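Side-chain contact in protein OS-9 homolog (Saccharomyces cerevisiae, PDB 2YMA), which is a homodimeric lectin of the endoplasmic reticulum that recruits misfolded lumenal glycoproteins, together with HRD3, to the HRD1 ubiquitin ligase complex for degradation: residues N60-M65 with L102-L107. Residues are numbered along the deposited sequence; the frame is centred on the assembly and turned at random.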
# COMPACT_ATOMS: atom_id res chain seq x y z
N ASN A 60 -10.34 11.94 -12.36
CA ASN A 60 -11.14 11.57 -13.52
C ASN A 60 -10.70 10.25 -14.13
O ASN A 60 -11.54 9.41 -14.49
CB ASN A 60 -11.06 12.66 -14.61
CG ASN A 60 -11.61 13.99 -14.16
OD1 ASN A 60 -12.50 14.04 -13.30
ND2 ASN A 60 -11.08 15.07 -14.72
N ALA A 61 -9.39 10.08 -14.27
CA ALA A 61 -8.85 8.84 -14.84
C ALA A 61 -9.22 7.62 -13.99
O ALA A 61 -9.53 6.54 -14.54
CB ALA A 61 -7.34 8.95 -15.01
N ILE A 62 -9.19 7.78 -12.66
CA ILE A 62 -9.51 6.70 -11.73
C ILE A 62 -10.97 6.30 -11.88
O ILE A 62 -11.29 5.11 -12.00
CB ILE A 62 -9.21 7.07 -10.25
CG1 ILE A 62 -7.70 7.21 -10.02
CG2 ILE A 62 -9.78 6.04 -9.30
CD1 ILE A 62 -6.91 6.05 -10.56
N ASN A 63 -11.85 7.29 -11.91
CA ASN A 63 -13.27 7.02 -12.13
C ASN A 63 -13.52 6.27 -13.43
O ASN A 63 -14.34 5.36 -13.47
CB ASN A 63 -14.09 8.30 -12.10
CG ASN A 63 -14.35 8.79 -10.69
OD1 ASN A 63 -14.58 7.99 -9.79
ND2 ASN A 63 -14.30 10.09 -10.49
N LYS A 64 -12.81 6.64 -14.48
CA LYS A 64 -12.94 5.96 -15.76
C LYS A 64 -12.44 4.52 -15.65
O LYS A 64 -13.08 3.58 -16.13
CB LYS A 64 -12.17 6.71 -16.87
CG LYS A 64 -12.31 6.09 -18.25
CD LYS A 64 -13.10 6.99 -19.19
CE LYS A 64 -12.58 6.85 -20.62
NZ LYS A 64 -13.16 7.86 -21.54
N MET A 65 -11.27 4.35 -15.03
CA MET A 65 -10.70 3.04 -14.79
C MET A 65 -11.72 2.14 -14.11
O MET A 65 -11.91 0.98 -14.50
CB MET A 65 -9.46 3.17 -13.91
CG MET A 65 -8.77 1.86 -13.59
SD MET A 65 -7.35 2.13 -12.47
CE MET A 65 -8.22 2.40 -10.93
N LEU A 102 1.30 5.91 -7.28
CA LEU A 102 -0.05 6.34 -6.99
C LEU A 102 -0.65 5.41 -5.94
O LEU A 102 -0.63 4.19 -6.09
CB LEU A 102 -0.90 6.33 -8.26
CG LEU A 102 -2.28 7.02 -8.34
CD1 LEU A 102 -3.37 6.02 -8.26
CD2 LEU A 102 -2.49 8.09 -7.29
N SER A 103 -1.15 6.00 -4.87
CA SER A 103 -1.88 5.25 -3.86
C SER A 103 -3.35 5.61 -3.98
O SER A 103 -3.72 6.78 -3.87
CB SER A 103 -1.36 5.60 -2.46
OG SER A 103 -2.16 5.02 -1.45
N LEU A 104 -4.19 4.59 -4.18
CA LEU A 104 -5.64 4.79 -4.29
C LEU A 104 -6.33 4.07 -3.14
O LEU A 104 -6.25 2.85 -3.02
CB LEU A 104 -6.17 4.24 -5.62
CG LEU A 104 -7.70 4.14 -5.69
CD1 LEU A 104 -8.36 5.52 -5.49
CD2 LEU A 104 -8.15 3.49 -6.99
N ASN A 105 -7.01 4.84 -2.30
CA ASN A 105 -7.61 4.28 -1.10
C ASN A 105 -9.11 4.43 -1.19
O ASN A 105 -9.67 5.49 -0.88
CB ASN A 105 -7.06 4.95 0.17
CG ASN A 105 -7.61 4.33 1.46
OD1 ASN A 105 -8.25 3.27 1.45
ND2 ASN A 105 -7.34 4.99 2.59
N ILE A 106 -9.76 3.37 -1.62
CA ILE A 106 -11.19 3.41 -1.76
C ILE A 106 -11.83 3.08 -0.42
O ILE A 106 -11.58 2.03 0.17
CB ILE A 106 -11.65 2.47 -2.85
CG1 ILE A 106 -11.03 2.91 -4.17
CG2 ILE A 106 -13.17 2.45 -2.90
CD1 ILE A 106 -11.41 2.05 -5.34
N LEU A 107 -12.64 4.01 0.07
CA LEU A 107 -13.16 3.94 1.42
C LEU A 107 -14.55 3.33 1.43
O LEU A 107 -14.89 2.56 2.33
CB LEU A 107 -13.16 5.34 2.01
CG LEU A 107 -11.76 5.96 1.94
CD1 LEU A 107 -11.82 7.46 2.02
CD2 LEU A 107 -10.87 5.39 3.02
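Ile62 and Leu104 face each other where helix 52-67 lies over strand 98-106, the axes of 60-65 and 102-106 passing 11.6 Å apart at 61°. The join is wholly apolar, with Ile62 contributing both of its branches. Its CG2 methyl meets Leu104 CD2 at 3.8 Å and Leu104 CD1 at 4.1 Å, the two side chains running past each other in opposite directions. The other branch, CG1, lies beside the backbone N (chi1 -68°) and carries CD1 back toward the N-terminal part of the strand, 4.2 Å from Leu102 CD1. One turn further along the helix, Met65 is extended as far as its sulfur and then bends (chi3 75°), which brings CE tip to tip against Leu104 CD2 at 4.1 Å. Leu104 CD2 therefore touches both helix residues. This buried face of the dimerization domain is a helix packed across one face of the sheet: Leu102 and Leu104 point to the helix, while the alternating Ser103 and Asn105 meet the second subunit, Asn105 by a hydrogen bond to Asn105 of that subunit. Strand 98-106 is paired with strands 84-92 and 112-117; Trp87 and Leu19 also pack on Met65, and Ile114 on Leu104.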